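Local coordinates for protein ethylbenzene dehydrogenase alpha-subunit (Aromatoleum aromaticum, PDB 2IVF) that is a molybdopterin oxidoreductase subunit that carries two pterin guanine dinucleotide groups, a molybdenum atom and an iron-sulfur cluster, at residues L244-L249 with R272-E277; Q508-F513 with I531-V536; S607-R612 with F920-Q925. All blocks are in the same frame, centred on the assembly; numbering follows the deposited sequence.

Contact 1: L244-L249 with R272-E277; sequences LLDAEL and RYKGAE
Glu277 N points almost straight at Glu248 O, a 2.9 Å hydrogen bond with 173° at the hydrogen, although it reaches the oxygen from above the carbonyl plane. Two weaker CA-H...O contacts flank it, Ala276 CA to Glu248 O on the turn side and Leu249 CA to Glu277 O on the strand side. The side chains of Leu249 and Glu277 run side by side, with Leu249 CD1 3.6 Å from Glu277 CG; both have CG anti to the backbone N (chi1 180° and 172°), which sends them the same way. The carboxylate of Glu277 goes on to a salt bridge with Lys434. At the other end the fully extended Lys274 lays its CD and CE against the carbonyl of Leu245 and brings Lys274 NZ to 2.5 Å from Leu245 O, so short a hydrogen bond that its exact length is doubtful. Asp246 OD1 lies 4.5 Å from Lys274 NZ, too far for a salt bridge, and Asp246 OD2 is bound by Tyr119. Between these ends, Gly275 closes helix 265-274 with positive phi in a Schellman motif, and the turn delivers Ala276 CB to Ala247 O. Leu249 and Glu277 thus open neighbouring parallel strands, 249-253 and 277-281, joined through helix 265-274 as a beta-alpha-beta crossover.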
loop_
_atom_site.group_PDB
_atom_site.type_symbol
_atom_site.label_atom_id
_atom_site.label_comp_id
_atom_site.label_asym_id
_atom_site.label_seq_id
_atom_site.Cartn_x
_atom_site.Cartn_y
_atom_site.Cartn_z
ATOM N N LEU A 244 -16.743 5.225 13.137
ATOM C CA LEU A 244 -17.220 6.095 12.044
ATOM C C LEU A 244 -18.675 5.854 11.709
ATOM O O LEU A 244 -19.362 6.747 11.230
ATOM C CB LEU A 244 -16.402 5.884 10.764
ATOM C CG LEU A 244 -14.928 6.255 10.687
ATOM C CD1 LEU A 244 -14.468 6.149 9.214
ATOM C CD2 LEU A 244 -14.663 7.636 11.303
ATOM N N LEU A 245 -19.176 4.658 11.990
ATOM C CA LEU A 245 -20.562 4.375 11.719
ATOM C C LEU A 245 -21.537 5.106 12.653
ATOM O O LEU A 245 -22.738 5.125 12.399
ATOM C CB LEU A 245 -20.791 2.908 11.805
ATOM C CG LEU A 245 -20.062 2.081 10.739
ATOM C CD1 LEU A 245 -20.229 0.589 11.052
ATOM C CD2 LEU A 245 -20.618 2.451 9.353
ATOM N N ASP A 246 -21.002 5.681 13.736
ATOM C CA ASP A 246 -21.750 6.526 14.633
ATOM C C ASP A 246 -21.564 8.044 14.438
ATOM O O ASP A 246 -22.148 8.821 15.167
ATOM C CB ASP A 246 -21.374 6.156 16.067
ATOM C CG ASP A 246 -21.953 4.812 16.493
ATOM O OD1 ASP A 246 -23.087 4.531 16.084
ATOM O OD2 ASP A 246 -21.302 4.090 17.264
ATOM N N ALA A 247 -20.744 8.443 13.462
ATOM C CA ALA A 247 -20.482 9.812 13.173
ATOM C C ALA A 247 -21.454 10.265 12.094
ATOM O O ALA A 247 -21.946 9.448 11.303
ATOM C CB ALA A 247 -19.033 9.966 12.710
ATOM N N GLU A 248 -21.832 11.532 12.132
ATOM C CA GLU A 248 -22.684 12.140 11.086
ATOM C C GLU A 248 -21.825 12.962 10.150
ATOM O O GLU A 248 -22.196 13.265 9.030
ATOM C CB GLU A 248 -23.750 13.024 11.742
ATOM C CG GLU A 248 -24.663 12.272 12.626
ATOM C CD GLU A 248 -25.583 13.163 13.414
ATOM O OE1 GLU A 248 -25.130 14.179 13.966
ATOM O OE2 GLU A 248 -26.775 12.808 13.504
ATOM N N LEU A 249 -20.633 13.327 10.609
ATOM C CA LEU A 249 -19.748 14.178 9.811
ATOM C C LEU A 249 -18.358 13.699 10.126
ATOM O O LEU A 249 -18.046 13.513 11.313
ATOM C CB LEU A 249 -19.827 15.641 10.237
ATOM C CG LEU A 249 -18.971 16.695 9.536
ATOM C CD1 LEU A 249 -19.263 16.695 8.032
ATOM C CD2 LEU A 249 -19.226 18.115 10.183
ATOM N N ARG A 272 -20.463 6.645 4.830
ATOM C CA ARG A 272 -20.985 7.516 3.842
ATOM C C ARG A 272 -22.403 7.084 3.374
ATOM O O ARG A 272 -23.321 7.877 3.322
ATOM C CB ARG A 272 -20.032 7.639 2.684
ATOM C CG ARG A 272 -20.461 8.671 1.647
ATOM C CD ARG A 272 -19.568 8.709 0.463
ATOM N NE ARG A 272 -19.794 9.890 -0.387
ATOM C CZ ARG A 272 -19.322 10.030 -1.629
ATOM N NH1 ARG A 272 -18.565 9.101 -2.192
ATOM N NH2 ARG A 272 -19.599 11.125 -2.310
ATOM N N TYR A 273 -22.531 5.842 2.956
ATOM C CA TYR A 273 -23.822 5.314 2.562
ATOM C C TYR A 273 -24.918 5.322 3.678
ATOM O O TYR A 273 -26.117 5.363 3.393
ATOM C CB TYR A 273 -23.595 3.885 2.128
ATOM C CG TYR A 273 -23.117 3.676 0.705
ATOM C CD1 TYR A 273 -23.582 4.473 -0.355
ATOM C CD2 TYR A 273 -22.343 2.591 0.398
ATOM C CE1 TYR A 273 -23.218 4.233 -1.645
ATOM C CE2 TYR A 273 -21.925 2.343 -0.893
ATOM C CZ TYR A 273 -22.369 3.169 -1.920
ATOM O OH TYR A 273 -22.066 2.860 -3.212
ATOM N N LYS A 274 -24.503 5.215 4.934
ATOM C CA LYS A 274 -25.404 5.276 6.103
ATOM C C LYS A 274 -25.848 6.720 6.305
ATOM O O LYS A 274 -26.821 6.990 7.004
ATOM C CB LYS A 274 -24.621 4.784 7.330
ATOM C CG LYS A 274 -25.425 4.436 8.525
ATOM C CD LYS A 274 -24.523 4.108 9.699
ATOM C CE LYS A 274 -25.394 3.847 10.894
ATOM N NZ LYS A 274 -24.500 3.441 11.965
ATOM N N GLY A 275 -25.129 7.660 5.708
ATOM C CA GLY A 275 -25.543 9.049 5.743
ATOM C C GLY A 275 -24.525 10.026 6.274
ATOM O O GLY A 275 -24.758 11.243 6.238
ATOM N N ALA A 276 -23.410 9.513 6.775
ATOM C CA ALA A 276 -22.302 10.350 7.166
ATOM C C ALA A 276 -21.762 11.207 5.993
ATOM O O ALA A 276 -21.638 10.761 4.843
ATOM C CB ALA A 276 -21.147 9.505 7.842
ATOM N N GLU A 277 -21.505 12.461 6.278
ATOM C CA GLU A 277 -20.908 13.350 5.315
ATOM C C GLU A 277 -19.409 13.255 5.440
ATOM O O GLU A 277 -18.859 13.446 6.514
ATOM C CB GLU A 277 -21.381 14.758 5.599
ATOM C CG GLU A 277 -20.733 15.854 4.815
ATOM C CD GLU A 277 -21.707 17.072 4.694
ATOM O OE1 GLU A 277 -22.698 17.149 5.471
ATOM O OE2 GLU A 277 -21.527 17.880 3.767
#

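Contact 2: Q508-F513 with I531-V536; sequences QMAEGF and IEFMKV
Two surface helices, 504-520 and 526-540, pack here through a pair of phenylalanines; the axes of segments 508-513 and 531-536 approach to 9.3 Å, with directions 118° apart. Phe533 turns its edge toward the face of Phe513 in an offset edge-to-face pair, with centroids 5.6 Å apart and planes at 86°. The same face of Phe513 lies over the backbone of the other helix: Phe533 CA sits 3.8 Å from the centroid of the Phe513 ring, close to the normal, in a CH-pi contact. Phe513 CD2 comes within 3.5 Å of Phe533 N. Val536 approaches the rim of Phe513 near the plane of the ring, its CG2 3.4 Å from Phe513 CE2, while CB and CG1 stand close to CZ. Phe513 thus lies with one face on Phe533 and its rim against Val536, across an interface with no hydrogen bond between the two segments.

The interface joins two helices consecutive in the chain, within the molybdopterin oxidoreductase family region. Phe533 has CG anti to the backbone N (chi1 172°), a torsion that carries its ring across to helix 504-520, where Phe533 CD1 rests 3.9 Å from Ala510 CA. Met509 is extended along its whole length and crosses Phe533 at about a right angle; its SD lies 4.0 Å from Phe533 CE1, an oblique Met-aromatic contact. Glu532 starts toward Phe513, with CB near CD2, but bends away at chi2 and pairs instead with Lys535 of its own helix. Phe513 also has a cation-pi partner in Arg516, one turn along its own helix, and helix 526-540 rests through Ile531 and Met534 on Tyr955.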
loop_
_atom_site.group_PDB
_atom_site.type_symbol
_atom_site.label_atom_id
_atom_site.label_comp_id
_atom_site.label_asym_id
_atom_site.label_seq_id
_atom_site.Cartn_x
_atom_site.Cartn_y
_atom_site.Cartn_z
ATOM N N GLN A 508 4.660 -2.379 42.093
ATOM C CA GLN A 508 4.856 -1.641 43.353
ATOM C C GLN A 508 5.502 -0.255 43.174
ATOM O O GLN A 508 5.205 0.668 43.916
ATOM C CB GLN A 508 5.644 -2.476 44.372
ATOM C CG GLN A 508 7.083 -2.774 43.997
ATOM C CD GLN A 508 7.771 -3.696 45.000
ATOM O OE1 GLN A 508 7.350 -3.798 46.150
ATOM N NE2 GLN A 508 8.834 -4.368 44.564
ATOM N N MET A 509 6.374 -0.117 42.180
ATOM C CA MET A 509 6.943 1.175 41.787
ATOM C C MET A 509 5.826 2.108 41.277
ATOM O O MET A 509 5.765 3.287 41.629
ATOM C CB MET A 509 8.014 0.930 40.703
ATOM C CG MET A 509 8.804 2.143 40.178
ATOM S SD MET A 509 9.895 1.696 38.775
ATOM C CE MET A 509 10.696 3.270 38.432
ATOM N N ALA A 510 4.941 1.555 40.455
ATOM C CA ALA A 510 3.790 2.275 39.912
ATOM C C ALA A 510 2.921 2.869 41.021
ATOM O O ALA A 510 2.438 3.993 40.896
ATOM C CB ALA A 510 2.963 1.337 39.029
ATOM N N GLU A 511 2.723 2.105 42.094
ATOM C CA GLU A 511 1.992 2.566 43.277
ATOM C C GLU A 511 2.745 3.687 43.999
ATOM O O GLU A 511 2.157 4.709 44.347
ATOM C CB GLU A 511 1.746 1.403 44.245
ATOM C CG GLU A 511 0.779 0.339 43.720
ATOM C CD GLU A 511 0.728 -0.922 44.597
ATOM O OE1 GLU A 511 1.494 -1.011 45.589
ATOM O OE2 GLU A 511 -0.080 -1.834 44.283
ATOM N N GLY A 512 4.039 3.493 44.230
ATOM C CA GLY A 512 4.882 4.560 44.744
ATOM C C GLY A 512 4.588 5.877 44.030
ATOM O O GLY A 512 4.273 6.883 44.666
ATOM N N PHE A 513 4.661 5.873 42.704
ATOM C CA PHE A 513 4.419 7.102 41.958
ATOM C C PHE A 513 3.026 7.674 42.201
ATOM O O PHE A 513 2.861 8.885 42.300
ATOM C CB PHE A 513 4.695 6.912 40.470
ATOM C CG PHE A 513 6.138 7.045 40.133
ATOM C CD1 PHE A 513 6.995 5.941 40.223
ATOM C CD2 PHE A 513 6.660 8.281 39.784
ATOM C CE1 PHE A 513 8.343 6.054 39.940
ATOM C CE2 PHE A 513 8.003 8.412 39.489
ATOM C CZ PHE A 513 8.856 7.291 39.573
ATOM N N ILE A 531 1.600 9.358 34.245
ATOM C CA ILE A 531 2.543 10.261 33.539
ATOM C C ILE A 531 3.868 10.486 34.304
ATOM O O ILE A 531 4.945 10.443 33.712
ATOM C CB ILE A 531 1.906 11.631 33.283
ATOM C CG1 ILE A 531 0.738 11.516 32.291
ATOM C CG2 ILE A 531 2.911 12.612 32.705
ATOM C CD1 ILE A 531 -0.161 12.699 32.360
ATOM N N GLU A 532 3.794 10.757 35.600
ATOM C CA GLU A 532 5.004 10.953 36.385
ATOM C C GLU A 532 5.880 9.707 36.316
ATOM O O GLU A 532 7.083 9.782 36.056
ATOM C CB GLU A 532 4.662 11.273 37.829
ATOM C CG GLU A 532 3.877 12.583 38.015
ATOM C CD GLU A 532 4.543 13.768 37.327
ATOM O OE1 GLU A 532 5.788 13.821 37.303
ATOM O OE2 GLU A 532 3.826 14.641 36.801
ATOM N N PHE A 533 5.270 8.553 36.550
ATOM C CA PHE A 533 5.960 7.264 36.397
ATOM C C PHE A 533 6.622 7.198 35.036
ATOM O O PHE A 533 7.789 6.824 34.901
ATOM C CB PHE A 533 4.937 6.117 36.540
ATOM C CG PHE A 533 5.481 4.740 36.223
ATOM C CD1 PHE A 533 6.009 3.939 37.221
ATOM C CD2 PHE A 533 5.414 4.228 34.933
ATOM C CE1 PHE A 533 6.491 2.653 36.945
ATOM C CE2 PHE A 533 5.905 2.936 34.654
ATOM C CZ PHE A 533 6.438 2.159 35.673
ATOM N N MET A 534 5.876 7.560 34.010
ATOM C CA MET A 534 6.403 7.423 32.668
ATOM C C MET A 534 7.601 8.327 32.425
ATOM O O MET A 534 8.562 7.921 31.768
ATOM C CB MET A 534 5.322 7.720 31.640
ATOM C CG MET A 534 4.305 6.604 31.502
ATOM S SD MET A 534 5.025 4.989 31.107
ATOM C CE MET A 534 5.589 5.343 29.413
ATOM N N LYS A 535 7.539 9.546 32.943
ATOM C CA LYS A 535 8.634 10.477 32.795
ATOM C C LYS A 535 9.912 9.865 33.348
ATOM O O LYS A 535 10.937 9.895 32.691
ATOM C CB LYS A 535 8.322 11.823 33.476
ATOM C CG LYS A 535 7.141 12.560 32.855
ATOM C CD LYS A 535 7.155 14.075 33.090
ATOM C CE LYS A 535 6.693 14.470 34.476
ATOM N NZ LYS A 535 6.578 15.971 34.633
ATOM N N VAL A 536 9.826 9.264 34.528
ATOM C CA VAL A 536 10.998 8.669 35.164
ATOM C C VAL A 536 11.487 7.423 34.469
ATOM O O VAL A 536 12.649 7.330 34.068
ATOM C CB VAL A 536 10.720 8.330 36.608
ATOM C CG1 VAL A 536 11.898 7.569 37.204
ATOM C CG2 VAL A 536 10.430 9.626 37.377
#

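Contact 3: S607-R612 with F920-Q925; sequences SQNPMR and FWDAHQ. With MD1 (phosphoric acid 4-(2-amino-4-oxo-3,4,5,6,-tetrahydro-pteridin-6-yl)-2-hydroxy-3,4-dimercapto-but-3-en-yl ester guanylate ester), chain N.
This contact belongs to the pocket of the bound MD1, where Asn609 and Arg612 of one segment and Phe920 of the other meet beside the diphosphate. The Arg612 guanidinium lies flat on the Phe920 ring, planes at 12° and centres 3.5 Å apart, a stack that is also cation-pi. NH2 sits over the middle of the ring and NE toward CD1. Bends at chi2 and chi3 fold the Arg612 chain down onto this face, and on the way Arg612 CD passes 3.5 Å from Trp921 O. Held so, the guanidinium presents its two terminal nitrogens to the ligand: Arg612 NH1 bonds MD1 O2A at 2.9 Å as well as O3A and O11, and Arg612 NH2 bonds MD1 O11 at 2.9 Å.

Asn609 grips the same phosphate oxygen. Asn609 ND2 gives one bond to MD1 O2A (2.9 Å) and another to Asp922 OD1 (2.9 Å), the latter nearly in the amide plane but from above the carboxylate plane; the two planes stand 83° apart. CG of Asn609 is anti to the backbone N (chi1 -173°), placing the amide between ligand and carboxylate, and Ser642 and Ser641 bind its OD1. Ala923 N reaches Asp922 OD1 from the opposite face, Ser641 also bonds this oxygen, and Arg638 forms a salt bridge with OD2. Beyond the polar groups, Met611 CB packs against Ala923 CB.

Buried Asp922 thus acts as a second-shell residue that positions the amide of Asn609, while the ring of Phe920 fixes the tilt of the guanidinium. The positive charge of Arg612 probably offsets part of the negative charge of the diphosphate, while the neutral amide of Asn609 adds a hydrogen bond to O2A.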
loop_
_atom_site.group_PDB
_atom_site.type_symbol
_atom_site.label_atom_id
_atom_site.label_comp_id
_atom_site.label_asym_id
_atom_site.label_seq_id
_atom_site.Cartn_x
_atom_site.Cartn_y
_atom_site.Cartn_z
ATOM N N SER A 607 14.803 -2.693 12.336
ATOM C CA SER A 607 13.528 -2.071 11.956
ATOM C C SER A 607 13.657 -0.534 11.805
ATOM O O SER A 607 12.797 0.255 12.240
ATOM C CB SER A 607 12.422 -2.456 12.936
ATOM O OG SER A 607 12.404 -3.868 13.103
ATOM N N GLN A 608 14.720 -0.140 11.115
ATOM C CA GLN A 608 14.995 1.253 10.912
ATOM C C GLN A 608 15.931 1.406 9.730
ATOM O O GLN A 608 16.815 0.574 9.513
ATOM C CB GLN A 608 15.621 1.828 12.174
ATOM C CG GLN A 608 15.620 3.343 12.224
ATOM C CD GLN A 608 16.972 4.011 11.998
ATOM O OE1 GLN A 608 16.996 5.146 11.483
ATOM N NE2 GLN A 608 18.110 3.341 12.396
ATOM N N ASN A 609 15.755 2.501 8.988
ATOM C CA ASN A 609 16.429 2.690 7.695
ATOM C C ASN A 609 16.731 4.181 7.573
ATOM O O ASN A 609 16.011 4.873 6.918
ATOM C CB ASN A 609 15.428 2.183 6.624
ATOM C CG ASN A 609 15.978 2.129 5.206
ATOM O OD1 ASN A 609 17.172 2.263 4.960
ATOM N ND2 ASN A 609 15.092 1.914 4.262
ATOM N N PRO A 610 17.762 4.687 8.274
ATOM C CA PRO A 610 17.966 6.145 8.387
ATOM C C PRO A 610 18.199 6.848 7.068
ATOM O O PRO A 610 17.879 8.027 6.926
ATOM C CB PRO A 610 19.212 6.283 9.290
ATOM C CG PRO A 610 19.920 4.987 9.234
ATOM C CD PRO A 610 18.807 3.939 8.995
ATOM N N MET A 611 18.765 6.140 6.084
ATOM C CA MET A 611 19.030 6.778 4.814
ATOM C C MET A 611 17.773 7.361 4.154
ATOM O O MET A 611 17.890 8.320 3.397
ATOM C CB MET A 611 19.739 5.849 3.860
ATOM C CG MET A 611 21.136 5.501 4.305
ATOM S SD MET A 611 22.301 6.924 4.378
ATOM C CE MET A 611 22.377 7.365 2.665
ATOM N N ARG A 612 16.590 6.791 4.390
ATOM C CA ARG A 612 15.338 7.489 3.971
ATOM C C ARG A 612 14.509 8.087 5.134
ATOM O O ARG A 612 13.756 9.054 4.950
ATOM C CB ARG A 612 14.431 6.601 3.120
ATOM C CG ARG A 612 14.063 5.275 3.735
ATOM C CD ARG A 612 12.661 4.908 3.425
ATOM N NE ARG A 612 11.725 5.851 4.017
ATOM C CZ ARG A 612 11.005 5.651 5.125
ATOM N NH1 ARG A 612 11.105 4.521 5.834
ATOM N NH2 ARG A 612 10.190 6.607 5.553
ATOM N N PHE A 920 6.960 8.088 0.104
ATOM C CA PHE A 920 8.388 7.798 0.215
ATOM C C PHE A 920 8.844 6.538 -0.460
ATOM O O PHE A 920 8.052 5.620 -0.722
ATOM C CB PHE A 920 8.899 7.893 1.654
ATOM C CG PHE A 920 8.345 6.880 2.599
ATOM C CD1 PHE A 920 8.734 5.566 2.515
ATOM C CD2 PHE A 920 7.500 7.258 3.621
ATOM C CE1 PHE A 920 8.273 4.643 3.407
ATOM C CE2 PHE A 920 7.024 6.320 4.539
ATOM C CZ PHE A 920 7.429 5.043 4.451
ATOM N N TRP A 921 10.146 6.501 -0.743
ATOM C CA TRP A 921 10.797 5.394 -1.423
ATOM C C TRP A 921 12.088 5.090 -0.679
ATOM O O TRP A 921 12.615 5.960 0.060
ATOM C CB TRP A 921 11.133 5.800 -2.869
ATOM C CG TRP A 921 9.890 6.153 -3.643
ATOM C CD1 TRP A 921 9.399 7.400 -3.869
ATOM C CD2 TRP A 921 8.955 5.240 -4.217
ATOM N NE1 TRP A 921 8.227 7.337 -4.617
ATOM C CE2 TRP A 921 7.939 6.015 -4.848
ATOM C CE3 TRP A 921 8.921 3.856 -4.344
ATOM C CZ2 TRP A 921 6.860 5.441 -5.505
ATOM C CZ3 TRP A 921 7.862 3.293 -4.989
ATOM C CH2 TRP A 921 6.840 4.069 -5.557
ATOM N N ASP A 922 12.619 3.883 -0.856
ATOM C CA ASP A 922 13.892 3.583 -0.227
ATOM C C ASP A 922 14.962 4.300 -0.992
ATOM O O ASP A 922 14.838 4.486 -2.195
ATOM C CB ASP A 922 14.133 2.076 -0.199
ATOM C CG ASP A 922 15.076 1.642 0.909
ATOM O OD1 ASP A 922 15.790 2.485 1.527
ATOM O OD2 ASP A 922 15.126 0.396 1.089
ATOM N N ALA A 923 16.036 4.687 -0.307
ATOM C CA ALA A 923 17.058 5.559 -0.904
ATOM C C ALA A 923 17.787 4.989 -2.124
ATOM O O ALA A 923 18.113 5.738 -3.050
ATOM C CB ALA A 923 18.047 6.016 0.128
ATOM N N HIS A 924 18.021 3.672 -2.153
ATOM C CA HIS A 924 18.744 3.070 -3.277
ATOM C C HIS A 924 17.820 2.770 -4.467
ATOM O O HIS A 924 18.200 2.069 -5.450
ATOM C CB HIS A 924 19.591 1.870 -2.840
ATOM C CG HIS A 924 18.840 0.776 -2.144
ATOM N ND1 HIS A 924 17.512 0.880 -1.783
ATOM C CD2 HIS A 924 19.259 -0.434 -1.703
ATOM C CE1 HIS A 924 17.143 -0.232 -1.176
ATOM N NE2 HIS A 924 18.180 -1.046 -1.118
ATOM N N GLN A 925 16.594 3.295 -4.400
ATOM C CA GLN A 925 15.720 3.352 -5.582
ATOM C C GLN A 925 15.916 4.631 -6.403
ATOM O O GLN A 925 15.303 4.806 -7.479
ATOM C CB GLN A 925 14.251 3.275 -5.184
ATOM C CG GLN A 925 13.876 2.037 -4.404
ATOM C CD GLN A 925 12.396 1.966 -4.154
ATOM O OE1 GLN A 925 11.907 2.291 -3.040
ATOM N NE2 GLN A 925 11.666 1.537 -5.169
HETATM P PB MD1 N . 11.573 2.773 8.983
HETATM O O3B MD1 N . 11.105 1.951 7.715
HETATM O O1B MD1 N . 11.060 2.057 10.179
HETATM O O2B MD1 N . 12.970 3.249 8.875
HETATM O O3A MD1 N . 10.698 4.088 8.828
HETATM C C10 MD1 N . 9.382 4.226 9.405
HETATM C C11 MD1 N . 8.876 5.548 8.850
HETATM O O11 MD1 N . 8.465 5.215 7.481
HETATM C C12 MD1 N . 7.661 6.005 9.614
HETATM S S12 MD1 N . 6.773 4.943 10.619
HETATM C C13 MD1 N . 7.175 7.281 9.478
HETATM S S13 MD1 N . 5.785 7.808 10.277
HETATM C C14 MD1 N . 7.844 8.306 8.644
HETATM N N15 MD1 N . 7.126 8.872 7.553
HETATM C C16 MD1 N . 7.730 9.727 6.669
HETATM C C15 MD1 N . 6.928 10.325 5.714
HETATM O O14 MD1 N . 5.688 10.104 5.663
HETATM N N17 MD1 N . 7.591 11.096 4.815
HETATM C C17 MD1 N . 8.965 11.322 4.906
HETATM N N16 MD1 N . 9.500 12.115 3.988
HETATM N N18 MD1 N . 9.703 10.761 5.878
HETATM C C20 MD1 N . 9.101 9.982 6.751
HETATM N N8 MD1 N . 9.832 9.454 7.766
HETATM C C7 MD1 N . 9.333 8.528 8.746
HETATM P PA MD1 N . 11.895 1.085 6.612
HETATM O O1A MD1 N . 10.879 0.129 6.076
HETATM O O2A MD1 N . 12.510 2.028 5.651
HETATM O "O5'" MD1 N . 13.037 0.310 7.379
HETATM C "C5'" MD1 N . 12.618 -0.756 8.224
HETATM C "C4'" MD1 N . 13.407 -1.964 7.924
HETATM O "O4'" MD1 N . 12.780 -2.975 8.705
HETATM C "C1'" MD1 N . 13.005 -4.179 7.970
HETATM N N9 MD1 N . 12.121 -5.291 8.344
HETATM C C4 MD1 N . 12.523 -6.323 9.071
HETATM N N3 MD1 N . 13.735 -6.569 9.623
HETATM C C2 MD1 N . 13.931 -7.675 10.341
HETATM N N2 MD1 N . 15.139 -7.925 10.912
HETATM N N1 MD1 N . 12.896 -8.586 10.427
HETATM C C6 MD1 N . 11.645 -8.400 9.891
HETATM O O6 MD1 N . 10.771 -9.244 10.088
HETATM C C5 MD1 N . 11.437 -7.206 9.183
HETATM N N7 MD1 N . 10.418 -6.680 8.513
HETATM C C8 MD1 N . 10.844 -5.513 8.019
HETATM C "C2'" MD1 N . 12.750 -3.795 6.515
HETATM O "O2'" MD1 N . 13.413 -4.661 5.562
HETATM C "C3'" MD1 N . 13.214 -2.333 6.448
HETATM O "O3'" MD1 N . 14.473 -2.192 5.738
#

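In the fold
The contacts follow one another along the chain, each complete before the next begins. None touches another; their centres are 41 Å (1 and 2), 38 Å (1 and 3) and 37 Å (2 and 3) apart. Contact 1 lies where two neighbouring strands of the four-stranded parallel sheet begin, beside the beta-subunit, and contact 2 pairs helices 504-520 and 526-540 at the surface, across the chain's centre from contact 3. Contact 3 joins the end of strand 602-606 to the loop after strand 915-917, bringing the molybdopterin oxidoreductase and dinucleotide-binding family regions together around MD1, whereas contacts 1 and 2 stay within the former.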